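PDB 6P2K: fibronectin type III domain-containing protein from Simiduia agarivorans, which is a family 74 glycoside hydrolase that probably cleaves xyloglucan-type beta-glucans, this chain being its N-terminal part, built from beta-propeller sheets. Local coordinates for residues B[584-588]-B[616-622]; B[608-612]-B[656-660]; B[693-699]-B[743-748]. All coordinates share one frame; numbering follows the deposited sequence.

In the fold
From the N terminus, the chain first passes along strand 582-588, and contact 1 closes the loop from there to strand 618-625, bringing strand 582-588, second in its sheet, alongside the edge strand of the next sheet. Contact 2 opens within that loop, at 608-612, and ends beyond it at 656-660, so the two closures cross; it joins strand 605-615 to a turn of the same second sheet. Contact 3 follows both in series: it closes the loop between 699 and 743, setting edge strands 697-699 and 745-751 of successive sheets side by side. Contacts 1 and 3 meet through Glu619, whose OE1 takes the N-H of Ser696; Phe584 and Glu656 bring contacts 1 and 2 together.

Contact 1: B[584-588]-B[616-622]; sequences FFSST and WDAEVEA
Ser586 and Ala618 form the single hydrogen bond of this contact, where strands 584-588 and 618-622 run antiparallel (175° between directions, axes 5.7 Å apart) but belong to different propeller sheets. The donor is the side chain, not the backbone: Ser586 OG lies 2.7 Å from Ala618 O. OG sits between the backbone N and the carbonyl carbon of its own residue. It approaches from above the carbonyl plane of Ala618, 40° out of it. The backbone of Ser586 is engaged instead with strand 567-575 on its own sheet.

The apolar contacts lie on the 620-622 half. Val620 CG1 rests on the peptide joining Phe585 to Ser586, 3.6 Å from Ser586 N. At the far end Phe584 CD1 meets Ala622 CB at 4.0 Å. Leu631 of strand 628-634 packs on Phe584, Val620 and Ala622 together, so this end forms a layer between the sheets.

The other end is mixed. The side chains of Thr588 and Trp616 cross at about a right angle. Trp616 begins by leaving the partner strand, but with CG anti to its N (chi1 -180°) the indole swings back, and its CZ3 comes within 3.5 Å of Thr588 OG1. The methyl branch, Thr588 CG2, instead lies 3.5 Å from Trp616 O. Arg512 makes a cation-pi contact with this indole and also donates to Trp616 O, while Asp617 forms a salt bridge with Arg571.

Neighbouring sheets are thus joined here without backbone-to-backbone hydrogen bonds, by side chains of one strand meeting side chains and backbone of the other: a buried serine hydroxyl satisfies a carbonyl that faces the adjoining sheet, aliphatic packing fills one end, and an indole bordered by an arginine finishes the other.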
ATOM      1  N   PHE B 584      39.552 -16.128  10.601  1.00 20.66           N
ATOM      2  CA  PHE B 584      40.252 -16.313  11.862  1.00 21.12           C
ATOM      3  C   PHE B 584      39.299 -16.016  13.012  1.00 22.27           C
ATOM      4  O   PHE B 584      38.300 -15.313  12.848  1.00 18.83           O
ATOM      5  CB  PHE B 584      41.482 -15.398  11.979  1.00 20.26           C
ATOM      6  CG  PHE B 584      42.394 -15.435  10.786  1.00 20.96           C
ATOM      7  CD1 PHE B 584      42.173 -14.601   9.700  1.00 21.45           C
ATOM      8  CD2 PHE B 584      43.487 -16.283  10.761  1.00 22.69           C
ATOM      9  CE1 PHE B 584      43.017 -14.623   8.603  1.00 22.49           C
ATOM     10  CE2 PHE B 584      44.334 -16.314   9.665  1.00 23.23           C
ATOM     11  CZ  PHE B 584      44.097 -15.482   8.586  1.00 22.17           C
ATOM     12  N   PHE B 585      39.620 -16.558  14.185  1.00 21.50           N
ATOM     13  CA  PHE B 585      38.903 -16.181  15.395  1.00 21.91           C
ATOM     14  C   PHE B 585      39.755 -16.532  16.603  1.00 22.39           C
ATOM     15  O   PHE B 585      40.652 -17.378  16.532  1.00 21.58           O
ATOM     16  CB  PHE B 585      37.519 -16.845  15.484  1.00 21.41           C
ATOM     17  CG  PHE B 585      37.550 -18.338  15.689  1.00 22.85           C
ATOM     18  CD1 PHE B 585      37.690 -19.198  14.613  1.00 23.38           C
ATOM     19  CD2 PHE B 585      37.392 -18.881  16.954  1.00 22.38           C
ATOM     20  CE1 PHE B 585      37.695 -20.568  14.795  1.00 24.38           C
ATOM     21  CE2 PHE B 585      37.400 -20.251  17.142  1.00 24.43           C
ATOM     22  CZ  PHE B 585      37.553 -21.095  16.061  1.00 25.52           C
ATOM     23  N   SER B 586      39.473 -15.854  17.711  1.00 23.13           N
ATOM     24  CA  SER B 586      40.137 -16.112  18.980  1.00 23.57           C
ATOM     25  C   SER B 586      39.260 -17.048  19.799  1.00 25.09           C
ATOM     26  O   SER B 586      38.116 -16.709  20.125  1.00 25.03           O
ATOM     27  CB  SER B 586      40.404 -14.811  19.737  1.00 22.51           C
ATOM     28  OG  SER B 586      39.235 -14.010  19.807  1.00 21.30           O
ATOM     29  N   SER B 587      39.787 -18.227  20.111  1.00 22.25           N
ATOM     30  CA  SER B 587      39.065 -19.217  20.894  1.00 21.77           C
ATOM     31  C   SER B 587      39.304 -18.987  22.375  1.00 24.77           C
ATOM     32  O   SER B 587      40.454 -18.889  22.815  1.00 26.30           O
ATOM     33  CB  SER B 587      39.504 -20.627  20.509  1.00 23.46           C
ATOM     34  OG  SER B 587      38.935 -21.593  21.379  1.00 23.74           O
ATOM     35  N   THR B 588      38.220 -18.914  23.146  1.00 23.86           N
ATOM     36  CA  THR B 588      38.308 -18.734  24.589  1.00 22.07           C
ATOM     37  C   THR B 588      37.647 -19.878  25.342  1.00 26.70           C
ATOM     38  O   THR B 588      37.392 -19.754  26.546  1.00 28.38           O
ATOM     39  CB  THR B 588      37.690 -17.394  24.998  1.00 19.88           C
ATOM     40  OG1 THR B 588      36.265 -17.457  24.868  1.00 19.73           O
ATOM     41  CG2 THR B 588      38.227 -16.280  24.115  1.00 16.71           C
ATOM     42  N   TRP B 616      40.045 -14.865  28.376  1.00 26.75           N
ATOM     43  CA  TRP B 616      38.598 -14.859  28.163  1.00 24.93           C
ATOM     44  C   TRP B 616      38.165 -13.768  27.190  1.00 23.14           C
ATOM     45  O   TRP B 616      37.162 -13.934  26.483  1.00 18.86           O
ATOM     46  CB  TRP B 616      37.869 -14.696  29.499  1.00 23.69           C
ATOM     47  CG  TRP B 616      36.365 -14.679  29.377  1.00 24.36           C
ATOM     48  CD1 TRP B 616      35.524 -13.655  29.716  1.00 24.78           C
ATOM     49  CD2 TRP B 616      35.529 -15.736  28.885  1.00 21.77           C
ATOM     50  NE1 TRP B 616      34.219 -14.010  29.465  1.00 24.87           N
ATOM     51  CE2 TRP B 616      34.195 -15.283  28.955  1.00 24.77           C
ATOM     52  CE3 TRP B 616      35.779 -17.022  28.395  1.00 22.23           C
ATOM     53  CZ2 TRP B 616      33.116 -16.069  28.551  1.00 25.45           C
ATOM     54  CZ3 TRP B 616      34.708 -17.801  27.991  1.00 22.93           C
ATOM     55  CH2 TRP B 616      33.392 -17.319  28.070  1.00 24.66           C
ATOM     56  N   ASP B 617      38.898 -12.657  27.130  1.00 21.56           N
ATOM     57  CA  ASP B 617      38.565 -11.550  26.241  1.00 22.52           C
ATOM     58  C   ASP B 617      39.629 -11.344  25.166  1.00 21.38           C
ATOM     59  O   ASP B 617      39.797 -10.239  24.649  1.00 20.80           O
ATOM     60  CB  ASP B 617      38.346 -10.272  27.047  1.00 25.43           C
ATOM     61  CG  ASP B 617      37.084 -10.330  27.892  1.00 28.56           C
ATOM     62  OD1 ASP B 617      35.978 -10.430  27.313  1.00 29.86           O
ATOM     63  OD2 ASP B 617      37.198 -10.294  29.135  1.00 26.67           O
ATOM     64  N   ALA B 618      40.341 -12.412  24.815  1.00 22.82           N
ATOM     65  CA  ALA B 618      41.366 -12.336  23.786  1.00 23.53           C
ATOM     66  C   ALA B 618      40.742 -12.041  22.428  1.00 23.45           C
ATOM     67  O   ALA B 618      39.693 -12.587  22.078  1.00 21.91           O
ATOM     68  CB  ALA B 618      42.151 -13.644  23.727  1.00 19.62           C
ATOM     69  N   GLU B 619      41.403 -11.184  21.654  1.00 25.05           N
ATOM     70  CA  GLU B 619      40.895 -10.737  20.367  1.00 26.14           C
ATOM     71  C   GLU B 619      41.896 -11.030  19.258  1.00 26.87           C
ATOM     72  O   GLU B 619      43.102 -11.157  19.491  1.00 26.59           O
ATOM     73  CB  GLU B 619      40.596  -9.235  20.375  1.00 22.95           C
ATOM     74  CG  GLU B 619      39.375  -8.832  21.174  1.00 26.12           C
ATOM     75  CD  GLU B 619      39.300  -7.333  21.355  1.00 30.08           C
ATOM     76  OE1 GLU B 619      40.373  -6.712  21.515  1.00 31.39           O
ATOM     77  OE2 GLU B 619      38.179  -6.776  21.335  1.00 28.31           O
ATOM     78  N   VAL B 620      41.374 -11.112  18.037  1.00 25.18           N
ATOM     79  CA  VAL B 620      42.188 -11.185  16.831  1.00 22.10           C
ATOM     80  C   VAL B 620      41.582 -10.244  15.797  1.00 25.00           C
ATOM     81  O   VAL B 620      40.359 -10.077  15.736  1.00 22.05           O
ATOM     82  CB  VAL B 620      42.289 -12.627  16.289  1.00 23.72           C
ATOM     83  CG1 VAL B 620      40.920 -13.145  15.848  1.00 19.67           C
ATOM     84  CG2 VAL B 620      43.302 -12.704  15.151  1.00 24.95           C
ATOM     85  N   GLU B 621      42.443  -9.601  15.010  1.00 23.55           N
ATOM     86  CA  GLU B 621      42.017  -8.715  13.935  1.00 23.69           C
ATOM     87  C   GLU B 621      42.843  -9.005  12.693  1.00 23.55           C
ATOM     88  O   GLU B 621      44.060  -9.193  12.780  1.00 25.98           O
ATOM     89  CB  GLU B 621      42.175  -7.237  14.320  1.00 26.17           C
ATOM     90  CG  GLU B 621      41.617  -6.249  13.295  1.00 30.12           C
ATOM     91  CD  GLU B 621      40.225  -5.752  13.638  1.00 33.87           C
ATOM     92  OE1 GLU B 621      40.123  -4.635  14.197  1.00 32.08           O
ATOM     93  OE2 GLU B 621      39.239  -6.468  13.348  1.00 34.48           O
ATOM     94  N   ALA B 622      42.179  -9.030  11.541  1.00 23.59           N
ATOM     95  CA  ALA B 622      42.835  -9.234  10.257  1.00 26.70           C
ATOM     96  C   ALA B 622      42.448  -8.099   9.323  1.00 25.77           C
ATOM     97  O   ALA B 622      41.262  -7.781   9.189  1.00 22.59           O
ATOM     98  CB  ALA B 622      42.451 -10.586   9.645  1.00 24.62           C
TER

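Contact 2: B[608-612]-B[656-660]; sequences AQVLA and EGQNW
Trp660 packs against Leu611 and Val610 at a classic beta bulge, where both of the latter residues face Val594 of the neighbouring strand. The tryptophan ends the turn between strands 648-653 and 661-664, whose S-x-D-x-G-x-x-W sequence fits an Asp-box, a motif recurrent in propeller hydrolases. In keeping with that motif, Gly657 N bonds to Ser653 OG and Asn659 ND2 to Asp655.

The tight part centres on the indole. Leu611 CD1 stands 3.5 Å from the centroid of the five-membered ring of Trp660 and 11° off its normal, a CH-pi contact over one face. Because Leu611 CG is anti to the backbone N (chi1 -175°), the branch reaches out across the indole, and Leu611 CB follows at 3.8 Å from Trp660 CZ2. Leu642 and Leu651 also touch both residues. At the ring edge Trp660 NE1 donates to Val610 O over 3.1 Å, with 149° at the hydrogen, the acceptor tilted a little from the ring plane. With an alanine in place of Trp660, Val610 O would probably lose this N-H and Leu611 its aromatic platform, opening a gap beside the bulge. Gly657 also comes up close to Val610: a beta carbon on Gly657 would fall 2.8 Å from Val610 CG2, besides jamming against the preceding carbonyl.

The looser side lies beyond. Val610 CG2 comes no closer than 4.4 Å to Trp660 CZ2, Gln658 and Asn659 point away and lie exposed, and Glu656 turns to a salt bridge with Arg596.

The indole N-H also makes a weak bond within its own turn, so two carbonyls gather at one donor: Trp660 NE1 reaches Gly657 O at 3.0 Å.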
ATOM      1  N   ALA B 608      42.386 -24.922  12.046  1.00 21.20           N
ATOM      2  CA  ALA B 608      43.535 -25.273  12.864  1.00 26.19           C
ATOM      3  C   ALA B 608      43.923 -24.085  13.729  1.00 28.72           C
ATOM      4  O   ALA B 608      43.713 -22.927  13.355  1.00 26.71           O
ATOM      5  CB  ALA B 608      44.730 -25.715  12.009  1.00 28.11           C
ATOM      6  N   GLN B 609      44.477 -24.391  14.898  1.00 27.88           N
ATOM      7  CA  GLN B 609      45.061 -23.368  15.749  1.00 24.87           C
ATOM      8  C   GLN B 609      46.370 -22.882  15.138  1.00 21.28           C
ATOM      9  O   GLN B 609      47.180 -23.681  14.664  1.00 22.20           O
ATOM     10  CB  GLN B 609      45.297 -23.933  17.150  1.00 22.81           C
ATOM     11  CG  GLN B 609      45.888 -22.960  18.160  1.00 26.74           C
ATOM     12  CD  GLN B 609      46.485 -23.677  19.360  1.00 28.13           C
ATOM     13  OE1 GLN B 609      47.475 -24.389  19.232  1.00 28.02           O
ATOM     14  NE2 GLN B 609      45.876 -23.500  20.528  1.00 26.45           N
ATOM     15  N   VAL B 610      46.570 -21.564  15.126  1.00 23.06           N
ATOM     16  CA  VAL B 610      47.802 -20.977  14.607  1.00 25.74           C
ATOM     17  C   VAL B 610      48.538 -20.146  15.646  1.00 26.26           C
ATOM     18  O   VAL B 610      49.643 -19.670  15.370  1.00 26.60           O
ATOM     19  CB  VAL B 610      47.547 -20.138  13.337  1.00 22.24           C
ATOM     20  CG1 VAL B 610      47.041 -21.026  12.209  1.00 21.61           C
ATOM     21  CG2 VAL B 610      46.571 -19.008  13.620  1.00 20.93           C
ATOM     22  N   LEU B 611      47.962 -19.958  16.831  1.00 24.23           N
ATOM     23  CA  LEU B 611      48.665 -19.322  17.938  1.00 22.59           C
ATOM     24  C   LEU B 611      48.141 -19.917  19.236  1.00 23.21           C
ATOM     25  O   LEU B 611      46.931 -19.925  19.470  1.00 23.75           O
ATOM     26  CB  LEU B 611      48.470 -17.800  17.932  1.00 24.92           C
ATOM     27  CG  LEU B 611      49.281 -17.049  18.995  1.00 28.57           C
ATOM     28  CD1 LEU B 611      50.774 -17.102  18.680  1.00 21.73           C
ATOM     29  CD2 LEU B 611      48.810 -15.612  19.140  1.00 27.87           C
ATOM     30  N   ALA B 612      49.049 -20.410  20.075  1.00 23.35           N
ATOM     31  CA  ALA B 612      48.665 -20.997  21.358  1.00 26.93           C
ATOM     32  C   ALA B 612      48.527 -19.890  22.405  1.00 27.57           C
ATOM     33  O   ALA B 612      49.271 -19.808  23.384  1.00 33.80           O
ATOM     34  CB  ALA B 612      49.676 -22.053  21.787  1.00 29.28           C
ATOM     35  N   GLU B 656      49.533 -14.817   7.897  1.00 32.67           N
ATOM     36  CA  GLU B 656      48.318 -15.530   8.297  1.00 32.00           C
ATOM     37  C   GLU B 656      48.550 -16.457   9.490  1.00 29.31           C
ATOM     38  O   GLU B 656      47.958 -17.537   9.574  1.00 28.10           O
ATOM     39  CB  GLU B 656      47.727 -16.312   7.119  1.00 34.38           C
ATOM     40  CG  GLU B 656      47.281 -15.428   5.963  1.00 39.55           C
ATOM     41  CD  GLU B 656      46.221 -16.081   5.090  1.00 42.84           C
ATOM     42  OE1 GLU B 656      45.897 -15.509   4.027  1.00 41.35           O
ATOM     43  OE2 GLU B 656      45.716 -17.163   5.464  1.00 43.06           O
ATOM     44  N   GLY B 657      49.414 -16.051  10.418  1.00 28.45           N
ATOM     45  CA  GLY B 657      49.598 -16.778  11.655  1.00 26.85           C
ATOM     46  C   GLY B 657      50.663 -17.851  11.646  1.00 29.95           C
ATOM     47  O   GLY B 657      50.771 -18.594  12.629  1.00 32.06           O
ATOM     48  N   GLN B 658      51.451 -17.967  10.574  1.00 29.06           N
ATOM     49  CA  GLN B 658      52.534 -18.947  10.574  1.00 32.25           C
ATOM     50  C   GLN B 658      53.656 -18.528  11.516  1.00 34.16           C
ATOM     51  O   GLN B 658      54.226 -19.368  12.222  1.00 39.15           O
ATOM     52  CB  GLN B 658      53.068 -19.150   9.158  1.00 32.22           C
ATOM     53  CG  GLN B 658      52.082 -19.814   8.215  1.00 36.82           C
ATOM     54  CD  GLN B 658      52.629 -19.962   6.812  1.00 38.93           C
ATOM     55  OE1 GLN B 658      53.837 -20.072   6.613  1.00 41.37           O
ATOM     56  NE2 GLN B 658      51.739 -19.962   5.828  1.00 39.97           N
ATOM     57  N   ASN B 659      53.981 -17.236  11.547  1.00 32.07           N
ATOM     58  CA  ASN B 659      55.033 -16.706  12.403  1.00 35.90           C
ATOM     59  C   ASN B 659      54.560 -15.404  13.032  1.00 32.87           C
ATOM     60  O   ASN B 659      53.925 -14.583  12.364  1.00 34.21           O
ATOM     61  CB  ASN B 659      56.323 -16.465  11.615  1.00 32.87           C
ATOM     62  CG  ASN B 659      56.901 -17.742  11.041  1.00 38.02           C
ATOM     63  OD1 ASN B 659      57.604 -18.482  11.728  1.00 42.60           O
ATOM     64  ND2 ASN B 659      56.613 -18.003   9.772  1.00 36.70           N
ATOM     65  N   TRP B 660      54.886 -15.212  14.310  1.00 34.35           N
ATOM     66  CA  TRP B 660      54.417 -14.068  15.081  1.00 32.82           C
ATOM     67  C   TRP B 660      55.588 -13.287  15.662  1.00 35.68           C
ATOM     68  O   TRP B 660      56.682 -13.824  15.864  1.00 39.68           O
ATOM     69  CB  TRP B 660      53.497 -14.515  16.223  1.00 30.07           C
ATOM     70  CG  TRP B 660      52.254 -15.213  15.772  1.00 30.95           C
ATOM     71  CD1 TRP B 660      52.122 -16.535  15.455  1.00 27.13           C
ATOM     72  CD2 TRP B 660      50.957 -14.628  15.604  1.00 26.51           C
ATOM     73  NE1 TRP B 660      50.826 -16.806  15.095  1.00 26.23           N
ATOM     74  CE2 TRP B 660      50.090 -15.652  15.177  1.00 25.24           C
ATOM     75  CE3 TRP B 660      50.447 -13.336  15.772  1.00 24.81           C
ATOM     76  CZ2 TRP B 660      48.741 -15.425  14.914  1.00 25.02           C
ATOM     77  CZ3 TRP B 660      49.109 -13.112  15.511  1.00 23.94           C
ATOM     78  CH2 TRP B 660      48.270 -14.153  15.089  1.00 23.39           C
TER

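Contact 3: B[693-699]-B[743-748]; sequences KGGSAGA and MTSSRF
Ser746 turns its hydroxyl anti to its carbonyl carbon and beside its own N (chi1 -58°), which carries Ser746 OG to 2.6 Å from Gly695 O as a hydrogen-bond donor. The bond arrives from above the plane of that carbonyl, 38° out of it, and the same hydroxyl also bonds to Ser759 on the next strand. Phe748 has a similar first torsion; it leans the ring over towards strand 697-699, where Phe748 CD2 touches Ala699 CB at 3.8 Å and CE2 approaches Ala697 CB at 4.0 Å. Ala697 O lies near the ring plane, at its edge.

Between these side chains the two backbones run nearly parallel, 9° apart, but 6.5 Å between axes is too wide for a regular sheet pairing. A water spans part of the gap, accepting from Ser746 N and lying 2.6 Å from Ser696 O, to which it can donate. A second water accepts from both Lys693 N and Met743 N.

Two glycines also let the loop come close. A beta carbon on Gly694 would clash with Thr744 O, and one on Gly695 would lie 2.3 Å from Met743 CB, so the loop can press against residues 743-745 only without side chains there. Gly695 N makes a weak bond to Thr744 O (3.4 Å) and also bonds to Glu619; Arg571 binds both Thr744 O and Lys693 O from outside. Arg747 leaves the contact; its NE bonds to Val406 O, and its side chain lies about 4 Å, nearest atoms, from the zinc ion held by Asp405 and Asp513.

Strands 697-699 and 745-751 each begin a four-stranded antiparallel sheet, the latter completed by the N-terminal strand 7-8; such side-by-side first strands and a last blade closed by the N terminus are characteristic of a beta-propeller.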
ATOM      1  N   LYS B 693      39.797  -6.136  28.600  1.00 26.72           N
ATOM      2  CA  LYS B 693      38.453  -6.611  28.324  1.00 25.99           C
ATOM      3  C   LYS B 693      38.198  -6.721  26.829  1.00 24.15           C
ATOM      4  O   LYS B 693      37.060  -6.979  26.417  1.00 20.49           O
ATOM      5  CB  LYS B 693      37.418  -5.686  28.963  1.00 24.38           C
ATOM      6  CG  LYS B 693      37.012  -6.090  30.367  1.00 30.88           C
ATOM      7  CD  LYS B 693      36.185  -7.367  30.353  1.00 36.14           C
ATOM      8  CE  LYS B 693      34.975  -7.251  31.263  1.00 42.25           C
ATOM      9  NZ  LYS B 693      34.001  -8.360  31.035  1.00 46.50           N
ATOM     10  N   GLY B 694      39.243  -6.532  26.018  1.00 22.31           N
ATOM     11  CA  GLY B 694      39.106  -6.395  24.588  1.00 19.75           C
ATOM     12  C   GLY B 694      39.517  -5.003  24.138  1.00 24.31           C
ATOM     13  O   GLY B 694      40.363  -4.352  24.763  1.00 26.42           O
ATOM     14  N   GLY B 695      38.904  -4.547  23.049  1.00 26.06           N
ATOM     15  CA  GLY B 695      39.099  -3.199  22.544  1.00 24.48           C
ATOM     16  C   GLY B 695      40.337  -2.984  21.703  1.00 24.29           C
ATOM     17  O   GLY B 695      40.716  -1.828  21.474  1.00 26.37           O
ATOM     18  N   SER B 696      40.997  -4.046  21.260  1.00 20.38           N
ATOM     19  CA  SER B 696      42.093  -3.915  20.314  1.00 23.33           C
ATOM     20  C   SER B 696      41.551  -3.901  18.891  1.00 22.58           C
ATOM     21  O   SER B 696      40.511  -4.494  18.593  1.00 23.73           O
ATOM     22  CB  SER B 696      43.106  -5.049  20.481  1.00 22.66           C
ATOM     23  OG  SER B 696      42.671  -6.211  19.805  1.00 26.46           O
ATOM     24  N   ALA B 697      42.259  -3.203  18.009  1.00 19.63           N
ATOM     25  CA  ALA B 697      41.797  -3.072  16.637  1.00 22.54           C
ATOM     26  C   ALA B 697      42.970  -2.745  15.726  1.00 25.46           C
ATOM     27  O   ALA B 697      44.007  -2.240  16.165  1.00 27.33           O
ATOM     28  CB  ALA B 697      40.711  -1.998  16.509  1.00 19.58           C
ATOM     29  N   GLY B 698      42.780  -3.040  14.444  1.00 25.02           N
ATOM     30  CA  GLY B 698      43.760  -2.715  13.431  1.00 25.14           C
ATOM     31  C   GLY B 698      43.099  -2.291  12.138  1.00 24.76           C
ATOM     32  O   GLY B 698      42.096  -2.880  11.725  1.00 25.07           O
ATOM     33  N   ALA B 699      43.646  -1.259  11.499  1.00 24.85           N
ATOM     34  CA  ALA B 699      43.168  -0.786  10.208  1.00 23.89           C
ATOM     35  C   ALA B 699      44.217   0.148   9.629  1.00 26.37           C
ATOM     36  O   ALA B 699      44.784   0.968  10.358  1.00 26.02           O
ATOM     37  CB  ALA B 699      41.820  -0.062  10.332  1.00 21.09           C
ATOM     38  N   MET B 743      38.224  -1.214  27.664  1.00 22.41           N
ATOM     39  CA  MET B 743      37.481  -1.306  26.416  1.00 24.43           C
ATOM     40  C   MET B 743      37.072  -2.741  26.122  1.00 25.08           C
ATOM     41  O   MET B 743      37.846  -3.676  26.342  1.00 20.49           O
ATOM     42  CB  MET B 743      38.300  -0.762  25.246  1.00 24.12           C
ATOM     43  CG  MET B 743      38.532   0.736  25.309  1.00 26.20           C
ATOM     44  SD  MET B 743      39.646   1.303  24.020  1.00 25.44           S
ATOM     45  CE  MET B 743      39.622   3.070  24.320  1.00 30.03           C
ATOM     46  N   THR B 744      35.849  -2.902  25.619  1.00 21.32           N
ATOM     47  CA  THR B 744      35.375  -4.185  25.123  1.00 19.90           C
ATOM     48  C   THR B 744      35.513  -4.325  23.616  1.00 20.70           C
ATOM     49  O   THR B 744      35.630  -5.450  23.120  1.00 22.59           O
ATOM     50  CB  THR B 744      33.906  -4.403  25.510  1.00 21.13           C
ATOM     51  OG1 THR B 744      33.143  -3.245  25.152  1.00 18.74           O
ATOM     52  CG2 THR B 744      33.772  -4.652  27.010  1.00 18.38           C
ATOM     53  N   SER B 745      35.505  -3.214  22.881  1.00 17.68           N
ATOM     54  CA  SER B 745      35.592  -3.256  21.429  1.00 24.01           C
ATOM     55  C   SER B 745      36.103  -1.915  20.922  1.00 24.62           C
ATOM     56  O   SER B 745      35.856  -0.870  21.531  1.00 22.25           O
ATOM     57  CB  SER B 745      34.234  -3.566  20.790  1.00 25.50           C
ATOM     58  OG  SER B 745      33.402  -2.417  20.796  1.00 29.82           O
ATOM     59  N   SER B 746      36.819  -1.959  19.801  1.00 22.06           N
ATOM     60  CA  SER B 746      37.251  -0.762  19.093  1.00 25.24           C
ATOM     61  C   SER B 746      37.147  -0.993  17.593  1.00 25.06           C
ATOM     62  O   SER B 746      37.428  -2.091  17.104  1.00 23.06           O
ATOM     63  CB  SER B 746      38.689  -0.359  19.470  1.00 25.45           C
ATOM     64  OG  SER B 746      38.817  -0.134  20.863  1.00 29.51           O
ATOM     65  N   ARG B 747      36.733   0.046  16.871  1.00 23.20           N
ATOM     66  CA  ARG B 747      36.667   0.017  15.417  1.00 24.06           C
ATOM     67  C   ARG B 747      37.180   1.343  14.881  1.00 24.30           C
ATOM     68  O   ARG B 747      36.859   2.404  15.424  1.00 23.63           O
ATOM     69  CB  ARG B 747      35.238  -0.217  14.899  1.00 27.23           C
ATOM     70  CG  ARG B 747      34.659  -1.589  15.189  1.00 34.27           C
ATOM     71  CD  ARG B 747      33.377  -1.806  14.402  1.00 40.04           C
ATOM     72  NE  ARG B 747      32.554  -2.878  14.959  1.00 44.20           N
ATOM     73  CZ  ARG B 747      32.638  -4.153  14.592  1.00 44.91           C
ATOM     74  NH1 ARG B 747      33.516  -4.521  13.666  1.00 37.25           N
ATOM     75  NH2 ARG B 747      31.846  -5.062  15.151  1.00 45.37           N
ATOM     76  N   PHE B 748      37.979   1.281  13.824  1.00 25.97           N
ATOM     77  CA  PHE B 748      38.378   2.478  13.097  1.00 29.30           C
ATOM     78  C   PHE B 748      37.322   2.766  12.039  1.00 28.77           C
ATOM     79  O   PHE B 748      37.069   1.934  11.162  1.00 28.59           O
ATOM     80  CB  PHE B 748      39.757   2.306  12.463  1.00 25.39           C
ATOM     81  CG  PHE B 748      40.883   2.328  13.455  1.00 25.33           C
ATOM     82  CD1 PHE B 748      41.367   3.529  13.945  1.00 24.72           C
ATOM     83  CD2 PHE B 748      41.456   1.148  13.900  1.00 23.65           C
ATOM     84  CE1 PHE B 748      42.404   3.553  14.856  1.00 25.12           C
ATOM     85  CE2 PHE B 748      42.492   1.166  14.814  1.00 24.63           C
ATOM     86  CZ  PHE B 748      42.965   2.370  15.293  1.00 25.38           C
TER
HETATM   87  O   HOH W   1      40.505  -3.279  27.452  1.00 29.02           O
HETATM   88  O   HOH W   2      38.116  -4.726  19.597  1.00 25.34           O